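Local coordinates for putative cytoplasmic protein (Enterobacter cloacae, PDB 4HFL) that acts as a type VI secretion effector of the Tae4 amidase family, probably cutting peptide bonds in the peptidoglycan of rival bacteria, at residues L67-I72 and K89-R94; D97-L102 and I127-G132; G107-S112 and N169-S174. All coordinates share one frame; numbering follows the deposited sequence.

Contact 1 of 3, residues L67-I72 and K89-R94; sequences LNYCGI and KRYMFR
The carboxamide of N68 reaches across to the backbone of R90: ND2 donates to R90 O over 2.8 Å, with an N-H···O angle of 165°. CG of N68 stands beside the backbone N and opposite the carbonyl carbon (chi1 -85°), which sends the amide toward strand 90-92. The acceptor lies in the amide plane, whereas ND2 is tilted 33° from the carbonyl plane. The same nitrogen hangs over one face of the Y91 ring, off centre and 3.8 Å from Y91 CE1, with amide and ring planes almost perpendicular. Beside it, the aliphatic chain of K89 runs along N68 and then passes the Y69 ring, K89 CD coming within 3.9 Å of Y69 CE2. Y91 OH meets the edge of that ring, 3.7 Å from CE2.

One step out, a water bridges N68 OD1 and R90 N, and OD1 also takes a hydrogen bond from V74 N, so both ends of the amide are held. Both tyrosine hydroxyls bind D87 OD2, so one carboxylate joins them and is likely to limit how the rings can turn. The contact ties the C-terminal part of helix 59-69 to the small antiparallel hairpin of strands 82-84 and 90-92 in this peptidase CA clan amidase.

Contact 2 of 3, residues D97-L102 and I127-G132; sequences DMIAFL and IIIFTG
I99 and I129 meet at the middle of this helix-on-sheet contact, where the end of one isoleucine rests on the branch methyl of the other. CG1 of I99 lies beside the backbone N (chi1 -72°), and the extended chain carries CD1 down to the strand. There it settles between two methyls, 3.6 Å from I129 CG2 and 3.7 Å from T131 CG2, filling the dip between two residues that point to the same side of the strand.

The fit is reciprocal. I129 is forked: its CG2 takes the tip of I99, while its other branch rises between I99 and L102, one helical turn apart, bringing CD1 within 3.9 Å of L102 CD1 and 4.1 Å of I99 CA. L102 and I129 run past each other in opposite directions. L102 CD1 also touches I127, the preceding residue that points to this side, 4.2 Å from its CG2. The local axes of helix and strand are 10.3 Å apart at closest approach, and their directions differ by 132°. V142 of strand 138-145 touches I99 and L102, and W173 of strand 166-174 touches L102 and I129, so neighbouring strands widen the bed for helix 95-106. Between 97-102 and 127-132 every touching atom is aliphatic carbon, the methyl of T131 included; this face of the helix is therefore seated on the strand by shape and burial of apolar surface.

Contact 3 of 3, residues G107-S112 and N169-S174; sequences GKADIS and NATFWS
The indole of W173 has A109 lying over one face: A109 CA sits 3.7 Å from the centroid of the five-membered ring, a CH-pi contact displaced toward the rim. At the indole edge, NE1 donates to G107 O over 2.8 Å with an N-H···O angle of 167°. The acceptor is almost in the ring plane, yet seen from G107 the donor stands well above the carbonyl plane, 40° out of it. L102, P103 and L106 of helix 95-106 also pack on the W173 side chain, so its rotation is probably restricted by packing as well as by the N-H bond. A looser contact follows: the F172 and I111 side chains lie side by side and point the same way, with F172 CD2 4.0 Å from I111 CD1.

Next to the rings the backbones pair as antiparallel strands. F172 N gives its hydrogen to I111 O at 2.8 Å, and I111 N returns one to F172 O at 3.1 Å. D110 N also leans on F172 O, but its bond is bent and weak. With D110 and I111 both set against F172, this is a classic beta bulge. The CG of D110 lies beside its own backbone N (chi1 -71°), from where OD2 takes an almost straight bond from S174 N at 2.8 Å and also forms a salt bridge to R18.

On the T171 side of the sheet, S112 OG and T171 OG1 are hydrogen-bonded at 3.2 Å, and A109 CB presses tightly on T171 CG2 at 3.4 Å. Chemically, the join is mixed: main-chain bonds set the strand pairing, while the indole N-H and the D110 carboxylate each bind a main-chain group, holding the link after helix 95-106 to strand 166-174.

Overall arrangement
Helix 95-106 connects the three contacts. Contact 1 leads into it through strand 90-92, contact 2 lays it on the sheet, and contact 3 follows as the chain leaves it. Contacts 1 and 2, centred about 14 Å apart, meet at M92 CE and F101 CG (3.4 Å) and at L67 CD1 and M98 SD (3.7 Å), so the helix is wedged between helix 59-69 and the sheet. Contacts 2 and 3, with centres about 9 Å apart, share neighbouring strands: I129 N probably bonds to T171 O (2.7 Å), and I127 N probably to W173 O (2.9 Å). Contacts 1 and 3 do not touch; their nearest atoms are about 8 Å apart.

Contact 1 of 3, residues L67-I72 and K89-R94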
# COMPACT_ATOMS: atom_id res chain seq x y z
N LEU A 67 -3.16 0.78 7.53
CA LEU A 67 -4.27 1.73 7.68
C LEU A 67 -5.18 1.34 8.84
O LEU A 67 -5.58 2.20 9.62
CB LEU A 67 -5.08 1.83 6.40
CG LEU A 67 -4.35 2.46 5.21
CD1 LEU A 67 -5.20 2.37 3.97
CD2 LEU A 67 -4.02 3.89 5.51
N ASN A 68 -5.48 0.05 8.98
CA ASN A 68 -6.38 -0.42 10.04
C ASN A 68 -5.82 -0.11 11.40
O ASN A 68 -6.57 0.28 12.31
CB ASN A 68 -6.61 -1.95 9.94
CG ASN A 68 -7.72 -2.31 8.97
OD1 ASN A 68 -8.73 -1.60 8.86
ND2 ASN A 68 -7.55 -3.43 8.26
N TYR A 69 -4.52 -0.31 11.57
CA TYR A 69 -3.96 -0.14 12.91
C TYR A 69 -3.44 1.27 13.19
O TYR A 69 -3.01 1.57 14.31
CB TYR A 69 -2.95 -1.25 13.21
CG TYR A 69 -3.67 -2.55 13.52
CD1 TYR A 69 -3.98 -2.90 14.82
CD2 TYR A 69 -4.07 -3.40 12.50
CE1 TYR A 69 -4.65 -4.09 15.10
CE2 TYR A 69 -4.73 -4.58 12.76
CZ TYR A 69 -5.02 -4.92 14.07
OH TYR A 69 -5.69 -6.10 14.32
N CYS A 70 -3.53 2.14 12.18
CA CYS A 70 -3.20 3.56 12.36
C CYS A 70 -4.48 4.40 12.45
O CYS A 70 -4.42 5.63 12.47
CB CYS A 70 -2.30 4.05 11.22
SG CYS A 70 -0.61 3.47 11.37
N GLY A 71 -5.63 3.74 12.51
CA GLY A 71 -6.88 4.44 12.77
C GLY A 71 -7.63 4.89 11.54
O GLY A 71 -8.45 5.81 11.63
N ILE A 72 -7.35 4.25 10.39
CA ILE A 72 -8.16 4.40 9.20
C ILE A 72 -8.73 3.01 8.88
O ILE A 72 -8.09 2.19 8.21
CB ILE A 72 -7.35 4.94 7.99
CG1 ILE A 72 -6.91 6.40 8.24
CG2 ILE A 72 -8.16 4.85 6.68
CD1 ILE A 72 -5.97 6.96 7.18
N LYS A 89 -11.01 -7.38 11.22
CA LYS A 89 -10.83 -6.16 10.44
C LYS A 89 -10.78 -6.50 8.94
O LYS A 89 -10.45 -7.63 8.57
CB LYS A 89 -9.58 -5.39 10.90
CG LYS A 89 -9.61 -5.05 12.40
CD LYS A 89 -8.62 -3.95 12.77
CE LYS A 89 -8.82 -3.48 14.21
NZ LYS A 89 -10.18 -2.90 14.44
N ARG A 90 -11.13 -5.52 8.10
CA ARG A 90 -11.21 -5.74 6.66
C ARG A 90 -9.89 -5.48 5.93
O ARG A 90 -9.16 -4.52 6.22
CB ARG A 90 -12.33 -4.89 6.05
CG ARG A 90 -13.73 -5.30 6.50
CD ARG A 90 -14.74 -4.19 6.24
NE ARG A 90 -16.11 -4.59 6.56
CZ ARG A 90 -16.67 -4.43 7.76
NH1 ARG A 90 -15.99 -3.88 8.75
NH2 ARG A 90 -17.93 -4.83 7.96
N TYR A 91 -9.59 -6.35 4.96
CA TYR A 91 -8.35 -6.29 4.21
C TYR A 91 -8.63 -6.32 2.71
O TYR A 91 -9.32 -7.23 2.22
CB TYR A 91 -7.44 -7.46 4.62
CG TYR A 91 -6.92 -7.29 6.03
CD1 TYR A 91 -5.73 -6.61 6.28
CD2 TYR A 91 -7.63 -7.78 7.12
CE1 TYR A 91 -5.26 -6.45 7.59
CE2 TYR A 91 -7.16 -7.62 8.42
CZ TYR A 91 -5.98 -6.95 8.64
OH TYR A 91 -5.51 -6.80 9.93
N MET A 92 -8.13 -5.32 1.99
CA MET A 92 -8.21 -5.30 0.53
C MET A 92 -7.11 -6.20 -0.01
O MET A 92 -6.06 -6.35 0.63
CB MET A 92 -8.03 -3.88 -0.04
CG MET A 92 -8.99 -2.82 0.50
SD MET A 92 -8.85 -1.23 -0.37
CE MET A 92 -9.90 -0.25 0.72
N PHE A 93 -7.34 -6.81 -1.17
CA PHE A 93 -6.38 -7.75 -1.74
C PHE A 93 -6.09 -7.42 -3.22
O PHE A 93 -5.31 -8.13 -3.87
CB PHE A 93 -6.87 -9.19 -1.57
CG PHE A 93 -8.22 -9.45 -2.17
CD1 PHE A 93 -8.34 -9.86 -3.50
CD2 PHE A 93 -9.38 -9.28 -1.42
CE1 PHE A 93 -9.58 -10.10 -4.06
CE2 PHE A 93 -10.62 -9.53 -1.97
CZ PHE A 93 -10.72 -9.93 -3.31
N ARG A 94 -6.70 -6.35 -3.73
CA ARG A 94 -6.40 -5.80 -5.06
C ARG A 94 -5.72 -4.43 -4.95
O ARG A 94 -6.22 -3.51 -4.30
CB ARG A 94 -7.67 -5.67 -5.90
CG ARG A 94 -8.22 -7.01 -6.37
CD ARG A 94 -9.65 -6.86 -6.88
NE ARG A 94 -10.38 -8.13 -6.79
CZ ARG A 94 -11.65 -8.29 -7.14
NH1 ARG A 94 -12.35 -7.26 -7.61
NH2 ARG A 94 -12.23 -9.48 -7.02
O HOH W 1 -11.64 -2.71 8.56

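Contact 2 of 3, residues D97-L102 and I127-G132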
# COMPACT_ATOMS: atom_id res chain seq x y z
N ASP A 97 -7.61 -1.22 -5.85
CA ASP A 97 -8.57 -0.80 -4.84
C ASP A 97 -7.90 0.04 -3.75
O ASP A 97 -8.47 1.03 -3.28
CB ASP A 97 -9.24 -2.01 -4.20
CG ASP A 97 -10.16 -2.76 -5.16
OD1 ASP A 97 -10.55 -2.19 -6.20
OD2 ASP A 97 -10.51 -3.92 -4.85
N MET A 98 -6.71 -0.36 -3.33
CA MET A 98 -5.98 0.40 -2.32
C MET A 98 -5.61 1.77 -2.89
O MET A 98 -5.77 2.82 -2.24
CB MET A 98 -4.73 -0.37 -1.89
CG MET A 98 -3.84 0.35 -0.89
SD MET A 98 -4.72 0.93 0.59
CE MET A 98 -5.32 -0.62 1.28
N ILE A 99 -5.15 1.74 -4.14
CA ILE A 99 -4.76 2.94 -4.87
C ILE A 99 -5.94 3.92 -4.98
O ILE A 99 -5.77 5.11 -4.75
CB ILE A 99 -4.18 2.58 -6.27
CG1 ILE A 99 -2.78 1.96 -6.11
CG2 ILE A 99 -4.11 3.79 -7.15
CD1 ILE A 99 -2.12 1.49 -7.43
N ALA A 100 -7.12 3.41 -5.32
CA ALA A 100 -8.33 4.25 -5.36
C ALA A 100 -8.75 4.74 -3.97
O ALA A 100 -9.22 5.86 -3.80
CB ALA A 100 -9.46 3.51 -6.04
N PHE A 101 -8.57 3.88 -2.97
CA PHE A 101 -9.01 4.18 -1.62
C PHE A 101 -8.25 5.33 -0.99
O PHE A 101 -8.84 6.18 -0.32
CB PHE A 101 -8.87 2.94 -0.75
CG PHE A 101 -9.28 3.14 0.68
CD1 PHE A 101 -10.53 3.66 1.00
CD2 PHE A 101 -8.41 2.80 1.72
CE1 PHE A 101 -10.91 3.84 2.33
CE2 PHE A 101 -8.79 2.98 3.05
CZ PHE A 101 -10.04 3.50 3.36
N LEU A 102 -6.93 5.35 -1.18
CA LEU A 102 -6.09 6.32 -0.48
C LEU A 102 -6.52 7.81 -0.57
O LEU A 102 -6.59 8.49 0.46
CB LEU A 102 -4.62 6.11 -0.85
CG LEU A 102 -4.08 4.86 -0.15
CD1 LEU A 102 -2.76 4.40 -0.76
CD2 LEU A 102 -3.91 5.16 1.35
N ILE A 127 3.50 8.18 2.39
CA ILE A 127 2.97 7.06 1.63
C ILE A 127 3.19 7.32 0.15
O ILE A 127 2.89 8.40 -0.34
CB ILE A 127 1.45 6.92 1.86
CG1 ILE A 127 1.15 6.53 3.30
CG2 ILE A 127 0.83 5.91 0.87
CD1 ILE A 127 -0.33 6.48 3.61
N ILE A 128 3.68 6.31 -0.59
CA ILE A 128 3.94 6.50 -2.01
C ILE A 128 3.35 5.35 -2.85
O ILE A 128 3.44 4.18 -2.47
CB ILE A 128 5.46 6.72 -2.28
CG1 ILE A 128 5.71 7.29 -3.68
CG2 ILE A 128 6.27 5.44 -2.05
CD1 ILE A 128 7.15 7.78 -3.87
N ILE A 129 2.73 5.70 -3.98
CA ILE A 129 2.18 4.74 -4.93
C ILE A 129 2.92 4.85 -6.25
O ILE A 129 2.96 5.93 -6.86
CB ILE A 129 0.70 5.05 -5.27
CG1 ILE A 129 -0.20 5.02 -4.03
CG2 ILE A 129 0.18 4.11 -6.37
CD1 ILE A 129 -1.61 5.52 -4.32
N PHE A 130 3.47 3.73 -6.73
CA PHE A 130 4.14 3.67 -8.02
C PHE A 130 3.23 2.92 -8.97
O PHE A 130 2.90 1.79 -8.69
CB PHE A 130 5.43 2.86 -7.89
CG PHE A 130 6.44 3.45 -6.94
CD1 PHE A 130 7.24 4.52 -7.33
CD2 PHE A 130 6.61 2.91 -5.67
CE1 PHE A 130 8.19 5.04 -6.46
CE2 PHE A 130 7.56 3.42 -4.81
CZ PHE A 130 8.35 4.50 -5.20
N THR A 131 2.84 3.50 -10.10
CA THR A 131 2.05 2.72 -11.06
C THR A 131 2.78 2.63 -12.37
O THR A 131 3.66 3.44 -12.64
CB THR A 131 0.68 3.33 -11.31
OG1 THR A 131 0.85 4.70 -11.68
CG2 THR A 131 -0.19 3.24 -10.05
N GLY A 132 2.43 1.64 -13.17
CA GLY A 132 3.07 1.46 -14.45
C GLY A 132 2.49 0.27 -15.17
O GLY A 132 1.29 -0.03 -15.05

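Contact 3 of 3, residues G107-S112 and N169-S174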
# COMPACT_ATOMS: atom_id res chain seq x y z
N GLY A 107 -7.12 12.74 1.19
CA GLY A 107 -7.25 13.94 0.38
C GLY A 107 -6.37 13.83 -0.85
O GLY A 107 -5.73 12.80 -1.08
N LYS A 108 -6.34 14.87 -1.67
CA LYS A 108 -5.51 14.83 -2.87
C LYS A 108 -4.03 14.69 -2.50
O LYS A 108 -3.56 15.22 -1.47
CB LYS A 108 -5.75 16.06 -3.75
CG LYS A 108 -5.18 15.89 -5.17
CD LYS A 108 -5.50 17.10 -6.05
CE LYS A 108 -4.91 16.93 -7.45
NZ LYS A 108 -5.58 15.87 -8.22
N ALA A 109 -3.30 13.92 -3.30
CA ALA A 109 -1.86 13.74 -3.13
C ALA A 109 -1.10 15.05 -3.16
O ALA A 109 -1.45 15.98 -3.90
CB ALA A 109 -1.32 12.85 -4.19
N ASP A 110 -0.03 15.10 -2.37
CA ASP A 110 0.85 16.25 -2.36
C ASP A 110 1.66 16.30 -3.64
O ASP A 110 2.00 17.38 -4.12
CB ASP A 110 1.82 16.11 -1.19
CG ASP A 110 1.12 16.32 0.14
OD1 ASP A 110 0.32 17.28 0.23
OD2 ASP A 110 1.37 15.52 1.06
N ILE A 111 2.01 15.13 -4.16
CA ILE A 111 2.83 15.08 -5.38
C ILE A 111 2.35 13.94 -6.25
O ILE A 111 2.13 12.83 -5.76
CB ILE A 111 4.33 14.83 -5.05
CG1 ILE A 111 4.91 15.98 -4.22
CG2 ILE A 111 5.16 14.65 -6.35
CD1 ILE A 111 6.27 15.68 -3.60
N SER A 112 2.19 14.20 -7.54
CA SER A 112 1.96 13.14 -8.52
C SER A 112 2.75 13.52 -9.77
O SER A 112 2.49 14.56 -10.37
CB SER A 112 0.47 13.02 -8.83
OG SER A 112 0.23 12.07 -9.85
N ASN A 169 4.23 6.67 -13.20
CA ASN A 169 3.77 7.70 -12.28
C ASN A 169 4.18 7.35 -10.86
O ASN A 169 4.31 6.16 -10.52
CB ASN A 169 2.23 7.82 -12.32
CG ASN A 169 1.70 8.83 -11.30
OD1 ASN A 169 1.50 8.51 -10.11
ND2 ASN A 169 1.49 10.06 -11.76
N ALA A 170 4.41 8.37 -10.03
CA ALA A 170 4.49 8.17 -8.58
C ALA A 170 3.59 9.21 -7.98
O ALA A 170 3.59 10.37 -8.42
CB ALA A 170 5.89 8.33 -8.07
N THR A 171 2.84 8.80 -6.96
CA THR A 171 1.85 9.63 -6.29
C THR A 171 2.12 9.45 -4.79
O THR A 171 2.29 8.33 -4.31
CB THR A 171 0.42 9.17 -6.67
OG1 THR A 171 0.20 9.41 -8.06
CG2 THR A 171 -0.63 9.93 -5.89
N PHE A 172 2.14 10.57 -4.07
CA PHE A 172 2.75 10.64 -2.76
C PHE A 172 2.02 11.58 -1.81
O PHE A 172 1.67 12.72 -2.21
CB PHE A 172 4.20 11.11 -2.91
CG PHE A 172 4.85 11.50 -1.60
CD1 PHE A 172 5.47 10.53 -0.82
CD2 PHE A 172 4.84 12.81 -1.16
CE1 PHE A 172 6.06 10.87 0.39
CE2 PHE A 172 5.44 13.17 0.05
CZ PHE A 172 6.05 12.19 0.83
N TRP A 173 1.83 11.12 -0.57
CA TRP A 173 1.31 11.93 0.55
C TRP A 173 2.33 12.00 1.67
O TRP A 173 2.83 10.97 2.14
CB TRP A 173 0.04 11.31 1.15
CG TRP A 173 -1.17 11.26 0.24
CD1 TRP A 173 -2.23 12.11 0.25
CD2 TRP A 173 -1.46 10.28 -0.78
NE1 TRP A 173 -3.15 11.75 -0.71
CE2 TRP A 173 -2.70 10.63 -1.35
CE3 TRP A 173 -0.78 9.15 -1.26
CZ2 TRP A 173 -3.28 9.89 -2.39
CZ3 TRP A 173 -1.35 8.42 -2.29
CH2 TRP A 173 -2.59 8.80 -2.85
N SER A 174 2.62 13.22 2.13
CA SER A 174 3.51 13.40 3.28
C SER A 174 2.84 12.89 4.56
O SER A 174 1.65 13.11 4.78
CB SER A 174 3.86 14.89 3.46
OG SER A 174 4.83 15.29 2.52